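Long-range contact in acetylcholine-binding protein (Bulinus truncatus, PDB 2BJ0), which probably binds acetylcholine and related ligands as a pentameric, soluble relative of the extracellular domain of nicotinic receptors: residues A[169-180]-A[192-203]. Sequence-based numbering, arbitrary orientation.
Sequences KFDLLSATQSLN and DDIEITFAFRKK
Arg201 lies across Asp171 and Leu173 near one end of an antiparallel beta hairpin formed by 170-183 and 190-202. Its CG, set between the backbone N and the carbonyl carbon (chi1 62°), packs on Asp171 CB and Leu173 CD1; from there the chain runs extended, CD passing near the carboxylate, and NE gives Asp171 OD2 a nearly straight salt-bridge hydrogen bond (3.2 Å, 168°). NE meets the anti side of OD2, somewhat out of the carboxylate plane, while OD2 lies in the guanidinium plane. Leu173 CD2 sits over the guanidinium centre, 3.8 Å from CZ; NH1 hydrogen-bonds to Glu130 O, and NH2 merely lies beside Asp171 OD2. Lys203 NZ adds a second salt bridge, with a weak hydrogen bond, to Asp171 OD1. With an alanine in place of Arg201, Asp171 would probably keep only the weaker Lys203 bridge across this contact.

Leu173 and Ser174 both face Ala199 in a classic beta bulge. The edge of Phe200 is directed toward the Phe170 face in an offset edge-to-face pair, and Phe198 and Phe200 pack on Ile36 of strand 25-40. The far tip carries the vicinal disulfide Cys186–Cys187, mark of the family's agonist-capping C-loop; the backbone ladder and the Asp171–Arg201–Lys203 network hold the opposite, open end together.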
loop_
_atom_site.group_PDB
_atom_site.type_symbol
_atom_site.label_atom_id
_atom_site.label_comp_id
_atom_site.label_asym_id
_atom_site.label_seq_id
_atom_site.Cartn_x
_atom_site.Cartn_y
_atom_site.Cartn_z
ATOM N N LYS A 169 6.914 -3.768 29.464
ATOM C CA LYS A 169 6.930 -2.337 29.728
ATOM C C LYS A 169 5.747 -1.795 30.559
ATOM O O LYS A 169 5.889 -0.777 31.250
ATOM C CB LYS A 169 6.958 -1.609 28.400
ATOM C CG LYS A 169 8.321 -1.634 27.724
ATOM C CD LYS A 169 9.017 -0.344 28.095
ATOM C CE LYS A 169 10.365 -0.599 28.671
ATOM N NZ LYS A 169 11.030 0.723 28.870
ATOM N N PHE A 170 4.577 -2.425 30.453
ATOM C CA PHE A 170 3.380 -1.892 31.133
ATOM C C PHE A 170 2.620 -2.927 31.926
ATOM O O PHE A 170 2.607 -4.085 31.546
ATOM C CB PHE A 170 2.428 -1.251 30.106
ATOM C CG PHE A 170 3.092 -0.225 29.226
ATOM C CD1 PHE A 170 3.343 1.064 29.700
ATOM C CD2 PHE A 170 3.495 -0.555 27.935
ATOM C CE1 PHE A 170 3.992 2.016 28.888
ATOM C CE2 PHE A 170 4.129 0.393 27.110
ATOM C CZ PHE A 170 4.390 1.660 27.588
ATOM N N ASP A 171 1.974 -2.499 33.022
ATOM C CA ASP A 171 1.041 -3.327 33.797
ATOM C C ASP A 171 -0.359 -2.936 33.356
ATOM O O ASP A 171 -0.709 -1.771 33.447
ATOM C CB ASP A 171 1.095 -2.988 35.308
ATOM C CG ASP A 171 2.307 -3.550 36.020
ATOM O OD1 ASP A 171 2.697 -4.719 35.765
ATOM O OD2 ASP A 171 2.942 -2.876 36.877
ATOM N N LEU A 172 -1.170 -3.884 32.907
ATOM C CA LEU A 172 -2.558 -3.592 32.670
ATOM C C LEU A 172 -3.345 -3.766 33.975
ATOM O O LEU A 172 -3.443 -4.871 34.493
ATOM C CB LEU A 172 -3.120 -4.536 31.616
ATOM C CG LEU A 172 -4.569 -4.375 31.188
ATOM C CD1 LEU A 172 -4.844 -2.988 30.605
ATOM C CD2 LEU A 172 -4.850 -5.448 30.160
ATOM N N LEU A 173 -3.936 -2.695 34.468
ATOM C CA LEU A 173 -4.649 -2.745 35.760
ATOM C C LEU A 173 -6.053 -3.310 35.654
ATOM O O LEU A 173 -6.440 -4.129 36.472
ATOM C CB LEU A 173 -4.661 -1.356 36.440
ATOM C CG LEU A 173 -3.240 -0.790 36.603
ATOM C CD1 LEU A 173 -3.227 0.663 37.048
ATOM C CD2 LEU A 173 -2.393 -1.652 37.520
ATOM N N SER A 174 -6.821 -2.870 34.653
ATOM C CA SER A 174 -8.206 -3.325 34.454
ATOM C C SER A 174 -8.647 -3.040 33.042
ATOM O O SER A 174 -8.032 -2.231 32.354
ATOM C CB SER A 174 -9.146 -2.554 35.357
ATOM O OG SER A 174 -8.916 -1.177 35.159
ATOM N N ALA A 175 -9.730 -3.687 32.633
ATOM C CA ALA A 175 -10.274 -3.517 31.299
ATOM C C ALA A 175 -11.693 -4.007 31.308
ATOM O O ALA A 175 -11.962 -5.109 31.770
ATOM C CB ALA A 175 -9.430 -4.306 30.255
ATOM N N THR A 176 -12.609 -3.181 30.817
ATOM C CA THR A 176 -13.983 -3.609 30.600
ATOM C C THR A 176 -14.480 -3.026 29.288
ATOM O O THR A 176 -13.761 -2.297 28.610
ATOM C CB THR A 176 -14.923 -3.163 31.751
ATOM O OG1 THR A 176 -14.883 -1.736 31.867
ATOM C CG2 THR A 176 -14.404 -3.626 33.124
ATOM N N GLN A 177 -15.714 -3.367 28.935
ATOM C CA GLN A 177 -16.394 -2.745 27.809
ATOM C C GLN A 177 -17.834 -2.420 28.158
ATOM O O GLN A 177 -18.441 -3.057 29.013
ATOM C CB GLN A 177 -16.316 -3.629 26.567
ATOM C CG GLN A 177 -17.263 -4.800 26.518
ATOM C CD GLN A 177 -16.909 -5.749 25.390
ATOM O OE1 GLN A 177 -15.731 -6.054 25.196
ATOM N NE2 GLN A 177 -17.916 -6.213 24.641
ATOM N N SER A 178 -18.360 -1.411 27.489
ATOM C CA SER A 178 -19.716 -0.998 27.670
ATOM C C SER A 178 -20.364 -0.761 26.301
ATOM O O SER A 178 -19.718 -0.262 25.377
ATOM C CB SER A 178 -19.729 0.263 28.529
ATOM O OG SER A 178 -20.899 1.005 28.294
ATOM N N LEU A 179 -21.631 -1.141 26.177
ATOM C CA LEU A 179 -22.380 -0.950 24.944
ATOM C C LEU A 179 -23.192 0.337 25.047
ATOM O O LEU A 179 -23.865 0.564 26.039
ATOM C CB LEU A 179 -23.292 -2.157 24.686
ATOM C CG LEU A 179 -24.413 -2.050 23.640
ATOM C CD1 LEU A 179 -23.858 -1.785 22.219
ATOM C CD2 LEU A 179 -25.277 -3.310 23.646
ATOM N N ASN A 180 -23.108 1.186 24.032
ATOM C CA ASN A 180 -23.818 2.463 24.047
ATOM C C ASN A 180 -24.477 2.688 22.701
ATOM O O ASN A 180 -24.177 1.977 21.744
ATOM C CB ASN A 180 -22.852 3.621 24.353
ATOM C CG ASN A 180 -21.816 3.267 25.438
ATOM O OD1 ASN A 180 -22.137 3.197 26.631
ATOM N ND2 ASN A 180 -20.573 3.054 25.022
ATOM N N ASP A 192 -24.984 2.012 17.231
ATOM C CA ASP A 192 -24.389 1.335 18.373
ATOM C C ASP A 192 -22.865 1.450 18.399
ATOM O O ASP A 192 -22.207 1.400 17.355
ATOM C CB ASP A 192 -24.723 -0.131 18.330
ATOM C CG ASP A 192 -26.198 -0.410 18.580
ATOM O OD1 ASP A 192 -26.967 0.517 18.916
ATOM O OD2 ASP A 192 -26.661 -1.537 18.422
ATOM N N ASP A 193 -22.304 1.576 19.594
ATOM C CA ASP A 193 -20.874 1.385 19.742
ATOM C C ASP A 193 -20.563 0.591 20.989
ATOM O O ASP A 193 -21.374 0.538 21.923
ATOM C CB ASP A 193 -20.101 2.702 19.682
ATOM C CG ASP A 193 -20.401 3.605 20.838
ATOM O OD1 ASP A 193 -19.768 3.452 21.908
ATOM O OD2 ASP A 193 -21.237 4.529 20.757
ATOM N N ILE A 194 -19.424 -0.080 20.983
ATOM C CA ILE A 194 -18.903 -0.633 22.219
ATOM C C ILE A 194 -17.667 0.173 22.574
ATOM O O ILE A 194 -16.822 0.475 21.709
ATOM C CB ILE A 194 -18.612 -2.139 22.088
ATOM C CG1 ILE A 194 -19.931 -2.876 21.875
ATOM C CG2 ILE A 194 -17.863 -2.680 23.338
ATOM C CD1 ILE A 194 -19.818 -4.373 21.695
ATOM N N GLU A 195 -17.576 0.547 23.840
ATOM C CA GLU A 195 -16.461 1.322 24.319
ATOM C C GLU A 195 -15.610 0.491 25.262
ATOM O O GLU A 195 -16.095 0.042 26.314
ATOM C CB GLU A 195 -16.982 2.569 25.021
ATOM C CG GLU A 195 -15.883 3.434 25.623
ATOM C CD GLU A 195 -16.215 4.923 25.576
ATOM O OE1 GLU A 195 -17.060 5.341 24.729
ATOM O OE2 GLU A 195 -15.618 5.677 26.387
ATOM N N ILE A 196 -14.342 0.306 24.902
ATOM C CA ILE A 196 -13.394 -0.342 25.786
ATOM C C ILE A 196 -12.718 0.684 26.686
ATOM O O ILE A 196 -12.206 1.683 26.207
ATOM C CB ILE A 196 -12.329 -1.137 25.000
ATOM C CG1 ILE A 196 -12.993 -2.171 24.098
ATOM C CG2 ILE A 196 -11.383 -1.835 25.951
ATOM C CD1 ILE A 196 -12.061 -2.679 23.028
ATOM N N THR A 197 -12.726 0.430 27.990
ATOM C CA THR A 197 -12.040 1.276 28.944
ATOM C C THR A 197 -10.989 0.426 29.659
ATOM O O THR A 197 -11.292 -0.659 30.142
ATOM C CB THR A 197 -13.061 1.876 29.952
ATOM O OG1 THR A 197 -13.980 2.725 29.239
ATOM C CG2 THR A 197 -12.370 2.833 30.886
ATOM N N PHE A 198 -9.746 0.893 29.674
ATOM C CA PHE A 198 -8.709 0.198 30.389
ATOM C C PHE A 198 -7.833 1.174 31.156
ATOM O O PHE A 198 -7.773 2.367 30.828
ATOM C CB PHE A 198 -7.914 -0.768 29.477
ATOM C CG PHE A 198 -7.116 -0.088 28.390
ATOM C CD1 PHE A 198 -7.706 0.232 27.175
ATOM C CD2 PHE A 198 -5.771 0.213 28.588
ATOM C CE1 PHE A 198 -6.948 0.860 26.171
ATOM C CE2 PHE A 198 -5.001 0.852 27.575
ATOM C CZ PHE A 198 -5.599 1.166 26.392
ATOM N N ALA A 199 -7.222 0.674 32.231
ATOM C CA ALA A 199 -6.251 1.416 32.991
ATOM C C ALA A 199 -4.932 0.684 32.922
ATOM O O ALA A 199 -4.892 -0.524 33.036
ATOM C CB ALA A 199 -6.704 1.535 34.456
ATOM N N PHE A 200 -3.850 1.422 32.731
ATOM C CA PHE A 200 -2.525 0.831 32.689
ATOM C C PHE A 200 -1.480 1.774 33.283
ATOM O O PHE A 200 -1.698 2.973 33.353
ATOM C CB PHE A 200 -2.160 0.453 31.233
ATOM C CG PHE A 200 -1.701 1.617 30.376
ATOM C CD1 PHE A 200 -2.610 2.546 29.894
ATOM C CD2 PHE A 200 -0.363 1.741 30.014
ATOM C CE1 PHE A 200 -2.180 3.606 29.104
ATOM C CE2 PHE A 200 0.071 2.783 29.217
ATOM C CZ PHE A 200 -0.831 3.716 28.766
ATOM N N ARG A 201 -0.322 1.247 33.659
ATOM C CA ARG A 201 0.738 2.085 34.190
ATOM C C ARG A 201 2.102 1.578 33.704
ATOM O O ARG A 201 2.183 0.476 33.208
ATOM C CB ARG A 201 0.656 2.116 35.728
ATOM C CG ARG A 201 0.843 0.747 36.376
ATOM C CD ARG A 201 1.133 0.760 37.884
ATOM N NE ARG A 201 1.324 -0.610 38.370
ATOM C CZ ARG A 201 0.795 -1.088 39.493
ATOM N NH1 ARG A 201 0.024 -0.317 40.254
ATOM N NH2 ARG A 201 1.010 -2.349 39.839
ATOM N N LYS A 202 3.157 2.394 33.802
ATOM C CA LYS A 202 4.518 1.933 33.492
ATOM C C LYS A 202 5.003 0.943 34.576
ATOM O O LYS A 202 4.609 1.069 35.728
ATOM C CB LYS A 202 5.482 3.119 33.357
ATOM C CG LYS A 202 5.054 4.135 32.302
ATOM C CD LYS A 202 5.892 5.397 32.303
ATOM C CE LYS A 202 6.783 5.460 31.056
ATOM N NZ LYS A 202 7.193 6.872 30.644
ATOM N N LYS A 203 5.831 -0.037 34.221
ATOM C CA LYS A 203 6.385 -0.968 35.225
ATOM C C LYS A 203 7.486 -0.301 36.043
ATOM O O LYS A 203 8.126 0.645 35.562
ATOM C CB LYS A 203 6.950 -2.228 34.582
ATOM C CG LYS A 203 5.921 -3.091 33.952
ATOM C CD LYS A 203 6.394 -4.511 33.850
ATOM C CE LYS A 203 5.241 -5.363 33.346
ATOM N NZ LYS A 203 4.953 -6.500 34.236
HETATM O O HOH W 1 2.279 -6.796 32.112
#